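Local coordinates for envelope protein (White spot syndrome virus, PDB 7DDA) that forms part of the viral envelope and, through sulfate-binding sites in its C-terminal domain, probably binds heparin, at residues 111-116 with 163-168; 78-83 with 100-105. One frame throughout, in Å; residues are numbered along the deposited sequence.

How the contacts relate
Both contacts lie in the C-terminal domain, which folds into two four-stranded antiparallel sheets packed against each other. Contact 2 comes first along the chain. It pairs the neighbouring strands 80-89 and 95-104 of one sheet as a beta hairpin. Contact 1 follows, and pairs strand 110-120 with strand 160-170, far along the chain but next to it in the other sheet. Strand 110-120 comes directly after 95-104, so the chain crosses there from one sheet to the other. The two centres are about 11 Å apart. Inward side chains meet between them: Phe165 packs on Leu102, Leu167 on Phe80 and Ile163 on Tyr100. Contact 1 also faces the other subunits of the trimeric assembly. Contact 2 touches no other protein chain in it.

Contact 1 of 2, residues 111-116 with 163-168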
ATOM      1  N   CYS A 111      12.711  -2.949 -17.577  1.00 32.84           N
ATOM      2  CA  CYS A 111      11.860  -2.895 -16.397  1.00 30.26           C
ATOM      3  C   CYS A 111      10.706  -1.921 -16.569  1.00 30.12           C
ATOM      4  O   CYS A 111      10.802  -0.915 -17.280  1.00 28.69           O
ATOM      5  CB  CYS A 111      12.638  -2.510 -15.140  1.00 26.12           C
ATOM      6  SG  CYS A 111      13.894  -3.698 -14.625  1.00 34.45           S
ATOM      7  N   LEU A 112       9.607  -2.250 -15.899  1.00 30.51           N
ATOM      8  CA  LEU A 112       8.542  -1.314 -15.593  1.00 28.36           C
ATOM      9  C   LEU A 112       8.559  -1.003 -14.095  1.00 28.19           C
ATOM     10  O   LEU A 112       8.997  -1.820 -13.274  1.00 25.66           O
ATOM     11  CB  LEU A 112       7.189  -1.880 -16.015  1.00 27.48           C
ATOM     12  CG  LEU A 112       6.896  -1.937 -17.514  1.00 29.73           C
ATOM     13  CD1 LEU A 112       5.580  -2.646 -17.726  1.00 26.27           C
ATOM     14  CD2 LEU A 112       6.853  -0.543 -18.157  1.00 23.95           C
ATOM     15  N   CYS A 113       8.089   0.196 -13.749  1.00 24.14           N
ATOM     16  CA  CYS A 113       8.045   0.645 -12.364  1.00 21.00           C
ATOM     17  C   CYS A 113       6.715   1.332 -12.099  1.00 26.90           C
ATOM     18  O   CYS A 113       6.354   2.278 -12.806  1.00 27.20           O
ATOM     19  CB  CYS A 113       9.197   1.606 -12.062  1.00 21.24           C
ATOM     20  SG  CYS A 113       9.443   1.936 -10.310  1.00 24.38           S
ATOM     21  N   ARG A 114       5.993   0.872 -11.077  1.00 24.60           N
ATOM     22  CA  ARG A 114       4.829   1.582 -10.563  1.00 24.11           C
ATOM     23  C   ARG A 114       5.074   1.929  -9.098  1.00 23.89           C
ATOM     24  O   ARG A 114       5.808   1.219  -8.400  1.00 21.82           O
ATOM     25  CB  ARG A 114       3.549   0.754 -10.710  1.00 22.25           C
ATOM     26  CG  ARG A 114       3.205   0.383 -12.140  1.00 22.05           C
ATOM     27  CD  ARG A 114       2.795   1.602 -12.915  1.00 23.47           C
ATOM     28  NE  ARG A 114       2.601   1.325 -14.338  1.00 29.74           N
ATOM     29  CZ  ARG A 114       3.586   1.275 -15.239  1.00 29.18           C
ATOM     30  NH1 ARG A 114       4.852   1.454 -14.861  1.00 23.29           N
ATOM     31  NH2 ARG A 114       3.307   1.036 -16.516  1.00 20.85           N
ATOM     32  N   ILE A 115       4.458   3.026  -8.629  1.00 21.20           N
ATOM     33  CA  ILE A 115       4.787   3.578  -7.323  1.00 19.77           C
ATOM     34  C   ILE A 115       3.550   3.832  -6.471  1.00 21.83           C
ATOM     35  O   ILE A 115       2.435   4.048  -6.959  1.00 19.70           O
ATOM     36  CB  ILE A 115       5.580   4.895  -7.415  1.00 22.87           C
ATOM     37  CG1 ILE A 115       4.665   5.975  -7.963  1.00 19.98           C
ATOM     38  CG2 ILE A 115       6.887   4.725  -8.208  1.00 19.75           C
ATOM     39  CD1 ILE A 115       5.234   7.323  -7.912  1.00 30.52           C
ATOM     40  N   PHE A 116       3.792   3.834  -5.167  1.00 20.10           N
ATOM     41  CA  PHE A 116       2.868   4.302  -4.157  1.00 16.44           C
ATOM     42  C   PHE A 116       3.693   5.038  -3.104  1.00 17.97           C
ATOM     43  O   PHE A 116       4.813   4.625  -2.779  1.00 18.45           O
ATOM     44  CB  PHE A 116       2.091   3.129  -3.539  1.00 18.30           C
ATOM     45  CG  PHE A 116       1.271   3.523  -2.342  1.00 20.00           C
ATOM     46  CD1 PHE A 116       0.216   4.411  -2.474  1.00 17.81           C
ATOM     47  CD2 PHE A 116       1.604   3.062  -1.073  1.00 17.61           C
ATOM     48  CE1 PHE A 116      -0.524   4.800  -1.371  1.00 20.55           C
ATOM     49  CE2 PHE A 116       0.863   3.444   0.032  1.00 19.20           C
ATOM     50  CZ  PHE A 116      -0.208   4.313  -0.116  1.00 16.60           C
ATOM     51  N   ILE A 163       8.172   5.628  -0.035  1.00 17.10           N
ATOM     52  CA  ILE A 163       7.878   5.370  -1.438  1.00 16.45           C
ATOM     53  C   ILE A 163       8.018   3.877  -1.699  1.00 19.23           C
ATOM     54  O   ILE A 163       9.022   3.260  -1.314  1.00 17.45           O
ATOM     55  CB  ILE A 163       8.801   6.159  -2.379  1.00 15.81           C
ATOM     56  CG1 ILE A 163       8.921   7.615  -1.957  1.00 14.80           C
ATOM     57  CG2 ILE A 163       8.311   6.056  -3.801  1.00 15.72           C
ATOM     58  CD1 ILE A 163      10.098   8.312  -2.652  1.00 16.88           C
ATOM     59  N   TYR A 164       7.020   3.303  -2.361  1.00 17.69           N
ATOM     60  CA  TYR A 164       7.018   1.889  -2.701  1.00 19.47           C
ATOM     61  C   TYR A 164       7.202   1.774  -4.208  1.00 18.74           C
ATOM     62  O   TYR A 164       6.425   2.344  -4.979  1.00 18.22           O
ATOM     63  CB  TYR A 164       5.725   1.203  -2.239  1.00 19.77           C
ATOM     64  CG  TYR A 164       5.436   1.320  -0.742  1.00 20.02           C
ATOM     65  CD1 TYR A 164       5.054   2.534  -0.175  1.00 19.35           C
ATOM     66  CD2 TYR A 164       5.538   0.219   0.097  1.00 17.43           C
ATOM     67  CE1 TYR A 164       4.795   2.646   1.185  1.00 19.42           C
ATOM     68  CE2 TYR A 164       5.275   0.322   1.462  1.00 18.81           C
ATOM     69  CZ  TYR A 164       4.904   1.536   2.002  1.00 21.76           C
ATOM     70  OH  TYR A 164       4.640   1.660   3.363  1.00 22.50           O
ATOM     71  N   PHE A 165       8.249   1.069  -4.621  1.00 20.53           N
ATOM     72  CA  PHE A 165       8.533   0.832  -6.030  1.00 18.66           C
ATOM     73  C   PHE A 165       8.150  -0.599  -6.357  1.00 22.55           C
ATOM     74  O   PHE A 165       8.703  -1.540  -5.768  1.00 20.90           O
ATOM     75  CB  PHE A 165      10.011   1.067  -6.345  1.00 19.51           C
ATOM     76  CG  PHE A 165      10.473   2.467  -6.073  1.00 19.17           C
ATOM     77  CD1 PHE A 165      10.839   2.854  -4.790  1.00 20.09           C
ATOM     78  CD2 PHE A 165      10.561   3.385  -7.090  1.00 14.67           C
ATOM     79  CE1 PHE A 165      11.268   4.143  -4.541  1.00 17.78           C
ATOM     80  CE2 PHE A 165      10.993   4.662  -6.843  1.00 17.78           C
ATOM     81  CZ  PHE A 165      11.346   5.045  -5.573  1.00 16.76           C
ATOM     82  N   PHE A 166       7.218  -0.760  -7.298  1.00 21.86           N
ATOM     83  CA  PHE A 166       6.754  -2.077  -7.740  1.00 23.32           C
ATOM     84  C   PHE A 166       7.385  -2.368  -9.095  1.00 27.30           C
ATOM     85  O   PHE A 166       6.936  -1.854 -10.124  1.00 26.15           O
ATOM     86  CB  PHE A 166       5.235  -2.133  -7.785  1.00 21.08           C
ATOM     87  CG  PHE A 166       4.585  -1.716  -6.488  1.00 22.94           C
ATOM     88  CD1 PHE A 166       4.689  -2.517  -5.362  1.00 24.99           C
ATOM     89  CD2 PHE A 166       3.911  -0.510  -6.384  1.00 19.65           C
ATOM     90  CE1 PHE A 166       4.101  -2.145  -4.169  1.00 25.59           C
ATOM     91  CE2 PHE A 166       3.329  -0.135  -5.197  1.00 20.91           C
ATOM     92  CZ  PHE A 166       3.416  -0.955  -4.086  1.00 17.42           C
ATOM     93  N   LEU A 167       8.415  -3.215  -9.083  1.00 28.54           N
ATOM     94  CA  LEU A 167       9.292  -3.423 -10.227  1.00 28.88           C
ATOM     95  C   LEU A 167       8.960  -4.725 -10.948  1.00 34.24           C
ATOM     96  O   LEU A 167       8.824  -5.780 -10.320  1.00 30.61           O
ATOM     97  CB  LEU A 167      10.744  -3.406  -9.755  1.00 26.23           C
ATOM     98  CG  LEU A 167      11.181  -1.985  -9.399  1.00 26.48           C
ATOM     99  CD1 LEU A 167      12.337  -2.016  -8.435  1.00 29.97           C
ATOM    100  CD2 LEU A 167      11.595  -1.234 -10.660  1.00 27.77           C
ATOM    101  N   ASN A 168       8.823  -4.641 -12.268  1.00 33.76           N
ATOM    102  CA  ASN A 168       8.544  -5.799 -13.107  1.00 37.11           C
ATOM    103  C   ASN A 168       9.544  -5.811 -14.254  1.00 36.63           C
ATOM    104  O   ASN A 168       9.452  -4.987 -15.167  1.00 36.60           O
ATOM    105  CB  ASN A 168       7.106  -5.775 -13.626  1.00 38.09           C
ATOM    106  CG  ASN A 168       6.749  -7.033 -14.392  1.00 46.51           C
ATOM    107  OD1 ASN A 168       5.820  -7.040 -15.199  1.00 48.50           O
ATOM    108  ND2 ASN A 168       7.520  -8.098 -14.174  1.00 45.95           N
TER
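Leu112 and Asn168, Arg114 and Phe166, and Phe116 and Tyr164 form three antiparallel hydrogen-bonded pairs. Each pair exchanges two N-H...O bonds. Phe166 N to Arg114 O is 2.7 Å, and Leu112 N to Asn168 O is 2.8 Å. Arg114 turns its head away from strand 160-170. Its NH1 donates to Cys113 O (2.7 Å) from above the carbonyl plane, and its NE forms a salt bridge with Glu48 of the second subunit. Tyr164 OH bonds to Glu118. The Phe116 and Tyr164 side chains run side by side, with CD2 of Phe116 3.6 Å from CD1 of Tyr164. Their planes are oblique, at 38°. Phe116 CB meets the edge of the Phe166 ring at CE2. The Phe116 ring also packs edge-to-face on Phe116 of both neighbouring subunits. On the other face, Cys113 SG lies anti to its backbone N (chi1 -167°), which brings it against both Phe165 CD2 (3.7 Å) and Leu167 CD2 (3.8 Å). The sulfur sits at the edge of the Phe165 ring, near its plane. Ile115 CG2 also approaches Phe165. These side chains belong to the core between the sheets of a beta sandwich, while Phe116 lies at the trimer interface.

Contact 2 of 2, residues 78-83 with 100-105; sequences DSFHIY and YGLRNK
Tyr100 lies beside the backbone of Tyr83, with its CD1 3.5 Å from Tyr83 O. Its hydroxyl bonds to Gly44 O. Gly101 and Tyr83 form a hydrogen-bonded pair, with bonds in both directions. Gly101 has no side chain, and the Tyr83 ring lies over its backbone. Gly101 O sits 3.4 Å above the plane of the Tyr83 ring, over its centre. With chi1 at 39°, Tyr83 CG stands between its own backbone N and carbonyl carbon, and the ring reaches across strand 95-104 over Gly101. Leu102 is on the inward face. Its CD1 meets Ile82 CG1 at 4.0 Å, and its CD2 meets Phe80 CD1 at 4.1 Å. This is the beta hairpin of strands 80-89 and 95-104. Its inward side chains, Phe80, Ile82 and Leu102, pack against the opposite sheet. Arg103 is on the outward face and pairs with His81; Arg103 N to His81 O is 2.8 Å. The Arg103 chain bends at chi3 (-60°), and the guanidinium plane comes within 13° of that of the Tyr83 ring. Tyr83 OH lies over one guanidinium face, 3.3 Å from Arg103 NH2, but the angle is poor for a hydrogen bond. The hydroxyl bonds instead to Glu145, and Arg103 NH1 to Asn143 O. A sulfate ion lies beside His81. It probably comes from the crystallisation liquor, but may mark one of the sulfate-binding sites. Asn104 turns inward opposite Phe80. Its OD1 accepts from Lys106 N, and its ND2 bonds to Tyr109 O and Ile140 O. Past the strand end, Lys105 N bonds to Ser79 O (2.8 Å), and Lys105 CB rests 3.3 Å from that same Ser79 O.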
ATOM      1  N   ASP A  78      21.689  -4.620  -5.472  1.00 67.09           N
ATOM      2  CA  ASP A  78      22.577  -4.233  -6.559  1.00 59.20           C
ATOM      3  C   ASP A  78      21.860  -4.161  -7.897  1.00 51.07           C
ATOM      4  O   ASP A  78      22.454  -3.698  -8.875  1.00 49.79           O
ATOM      5  CB  ASP A  78      23.743  -5.224  -6.679  1.00 54.98           C
ATOM      6  CG  ASP A  78      24.639  -5.217  -5.469  1.00 61.86           C
ATOM      7  OD1 ASP A  78      24.586  -4.232  -4.701  1.00 62.41           O
ATOM      8  OD2 ASP A  78      25.391  -6.201  -5.282  1.00 64.25           O
ATOM      9  N   SER A  79      20.613  -4.625  -7.966  1.00 47.63           N
ATOM     10  CA  SER A  79      19.858  -4.572  -9.210  1.00 44.44           C
ATOM     11  C   SER A  79      19.319  -3.179  -9.513  1.00 36.93           C
ATOM     12  O   SER A  79      19.024  -2.882 -10.676  1.00 32.59           O
ATOM     13  CB  SER A  79      18.699  -5.568  -9.163  1.00 44.46           C
ATOM     14  OG  SER A  79      19.152  -6.896  -9.349  1.00 47.80           O
ATOM     15  N   PHE A  80      19.182  -2.328  -8.502  1.00 31.77           N
ATOM     16  CA  PHE A  80      18.593  -1.013  -8.675  1.00 30.39           C
ATOM     17  C   PHE A  80      19.380  -0.020  -7.849  1.00 26.52           C
ATOM     18  O   PHE A  80      20.011  -0.383  -6.855  1.00 30.36           O
ATOM     19  CB  PHE A  80      17.123  -1.008  -8.262  1.00 24.38           C
ATOM     20  CG  PHE A  80      16.322  -2.050  -8.952  1.00 30.33           C
ATOM     21  CD1 PHE A  80      16.049  -1.942 -10.315  1.00 34.84           C
ATOM     22  CD2 PHE A  80      15.891  -3.182  -8.266  1.00 36.02           C
ATOM     23  CE1 PHE A  80      15.319  -2.930 -10.979  1.00 33.98           C
ATOM     24  CE2 PHE A  80      15.166  -4.173  -8.915  1.00 36.12           C
ATOM     25  CZ  PHE A  80      14.879  -4.048 -10.276  1.00 35.55           C
ATOM     26  N   HIS A  81      19.362   1.232  -8.288  1.00 22.50           N
ATOM     27  CA  HIS A  81      19.941   2.329  -7.528  1.00 22.12           C
ATOM     28  C   HIS A  81      18.892   3.430  -7.423  1.00 21.64           C
ATOM     29  O   HIS A  81      18.351   3.872  -8.439  1.00 22.32           O
ATOM     30  CB  HIS A  81      21.240   2.844  -8.187  1.00 20.36           C
ATOM     31  CG  HIS A  81      21.913   3.947  -7.421  1.00 21.96           C
ATOM     32  ND1 HIS A  81      22.685   4.916  -8.030  1.00 21.62           N
ATOM     33  CD2 HIS A  81      21.916   4.241  -6.099  1.00 17.08           C
ATOM     34  CE1 HIS A  81      23.136   5.757  -7.115  1.00 20.18           C
ATOM     35  NE2 HIS A  81      22.683   5.370  -5.935  1.00 21.28           N
ATOM     36  N   ILE A  82      18.594   3.857  -6.199  1.00 20.53           N
ATOM     37  CA  ILE A  82      17.566   4.859  -5.931  1.00 19.60           C
ATOM     38  C   ILE A  82      18.222   6.036  -5.223  1.00 20.35           C
ATOM     39  O   ILE A  82      18.987   5.848  -4.269  1.00 20.53           O
ATOM     40  CB  ILE A  82      16.414   4.279  -5.088  1.00 18.32           C
ATOM     41  CG1 ILE A  82      15.852   3.025  -5.764  1.00 17.46           C
ATOM     42  CG2 ILE A  82      15.322   5.329  -4.874  1.00 17.11           C
ATOM     43  CD1 ILE A  82      15.134   2.081  -4.809  1.00 17.04           C
ATOM     44  N   TYR A  83      17.925   7.244  -5.684  1.00 17.32           N
ATOM     45  CA  TYR A  83      18.685   8.401  -5.238  1.00 21.30           C
ATOM     46  C   TYR A  83      17.790   9.624  -5.287  1.00 21.21           C
ATOM     47  O   TYR A  83      16.878   9.720  -6.121  1.00 20.57           O
ATOM     48  CB  TYR A  83      19.942   8.642  -6.106  1.00 18.82           C
ATOM     49  CG  TYR A  83      19.683   8.372  -7.571  1.00 19.59           C
ATOM     50  CD1 TYR A  83      19.221   9.374  -8.403  1.00 18.14           C
ATOM     51  CD2 TYR A  83      19.847   7.092  -8.105  1.00 20.76           C
ATOM     52  CE1 TYR A  83      18.960   9.126  -9.737  1.00 20.42           C
ATOM     53  CE2 TYR A  83      19.578   6.831  -9.436  1.00 19.28           C
ATOM     54  CZ  TYR A  83      19.137   7.853 -10.241  1.00 19.60           C
ATOM     55  OH  TYR A  83      18.868   7.616 -11.564  1.00 22.95           O
ATOM     56  N   TYR A 100      12.875  11.874  -7.082  1.00 22.02           N
ATOM     57  CA  TYR A 100      13.768  10.734  -6.966  1.00 18.83           C
ATOM     58  C   TYR A 100      13.961  10.070  -8.318  1.00 18.66           C
ATOM     59  O   TYR A 100      13.113  10.180  -9.208  1.00 19.41           O
ATOM     60  CB  TYR A 100      13.223   9.731  -5.937  1.00 17.50           C
ATOM     61  CG  TYR A 100      13.199  10.380  -4.588  1.00 20.56           C
ATOM     62  CD1 TYR A 100      14.318  10.352  -3.760  1.00 17.31           C
ATOM     63  CD2 TYR A 100      12.087  11.109  -4.175  1.00 20.49           C
ATOM     64  CE1 TYR A 100      14.312  10.994  -2.535  1.00 16.68           C
ATOM     65  CE2 TYR A 100      12.077  11.758  -2.951  1.00 21.18           C
ATOM     66  CZ  TYR A 100      13.188  11.702  -2.140  1.00 19.08           C
ATOM     67  OH  TYR A 100      13.151  12.353  -0.927  1.00 20.61           O
ATOM     68  N   GLY A 101      15.095   9.394  -8.463  1.00 20.97           N
ATOM     69  CA  GLY A 101      15.370   8.576  -9.633  1.00 15.75           C
ATOM     70  C   GLY A 101      15.625   7.136  -9.233  1.00 19.59           C
ATOM     71  O   GLY A 101      16.250   6.871  -8.205  1.00 23.22           O
ATOM     72  N   LEU A 102      15.132   6.207 -10.047  1.00 18.71           N
ATOM     73  CA  LEU A 102      15.467   4.793  -9.930  1.00 20.43           C
ATOM     74  C   LEU A 102      16.155   4.359 -11.220  1.00 21.79           C
ATOM     75  O   LEU A 102      15.571   4.463 -12.306  1.00 21.72           O
ATOM     76  CB  LEU A 102      14.212   3.945  -9.669  1.00 20.09           C
ATOM     77  CG  LEU A 102      14.374   2.418  -9.555  1.00 25.27           C
ATOM     78  CD1 LEU A 102      13.362   1.803  -8.580  1.00 24.59           C
ATOM     79  CD2 LEU A 102      14.268   1.729 -10.912  1.00 22.54           C
ATOM     80  N   ARG A 103      17.377   3.854 -11.104  1.00 21.13           N
ATOM     81  CA  ARG A 103      18.107   3.348 -12.259  1.00 23.56           C
ATOM     82  C   ARG A 103      18.105   1.825 -12.292  1.00 26.04           C
ATOM     83  O   ARG A 103      18.459   1.167 -11.301  1.00 24.31           O
ATOM     84  CB  ARG A 103      19.547   3.856 -12.278  1.00 23.21           C
ATOM     85  CG  ARG A 103      20.155   3.792 -13.674  1.00 24.03           C
ATOM     86  CD  ARG A 103      21.595   4.293 -13.689  1.00 20.09           C
ATOM     87  NE  ARG A 103      21.715   5.679 -13.243  1.00 16.59           N
ATOM     88  CZ  ARG A 103      21.377   6.746 -13.969  1.00 20.17           C
ATOM     89  NH1 ARG A 103      20.900   6.607 -15.203  1.00 21.54           N
ATOM     90  NH2 ARG A 103      21.515   7.966 -13.461  1.00 19.57           N
ATOM     91  N   ASN A 104      17.713   1.278 -13.441  1.00 27.91           N
ATOM     92  CA  ASN A 104      17.825  -0.148 -13.700  1.00 28.79           C
ATOM     93  C   ASN A 104      19.302  -0.514 -13.835  1.00 30.32           C
ATOM     94  O   ASN A 104      20.003  -0.001 -14.712  1.00 32.74           O
ATOM     95  CB  ASN A 104      17.033  -0.498 -14.964  1.00 27.13           C
ATOM     96  CG  ASN A 104      17.140  -1.979 -15.363  1.00 31.51           C
ATOM     97  OD1 ASN A 104      17.755  -2.805 -14.671  1.00 26.06           O
ATOM     98  ND2 ASN A 104      16.520  -2.314 -16.489  1.00 27.67           N
ATOM     99  N   LYS A 105      19.786  -1.375 -12.947  1.00 28.79           N
ATOM    100  CA  LYS A 105      21.166  -1.839 -12.982  1.00 30.23           C
ATOM    101  C   LYS A 105      21.275  -3.323 -13.313  1.00 36.59           C
ATOM    102  O   LYS A 105      22.322  -3.927 -13.076  1.00 36.61           O
ATOM    103  CB  LYS A 105      21.848  -1.556 -11.648  1.00 33.15           C
ATOM    104  CG  LYS A 105      21.857  -0.097 -11.288  1.00 32.00           C
ATOM    105  CD  LYS A 105      22.839   0.630 -12.161  1.00 29.10           C
ATOM    106  CE  LYS A 105      24.073   0.944 -11.376  1.00 28.00           C
ATOM    107  NZ  LYS A 105      25.113   1.551 -12.234  1.00 35.48           N
TER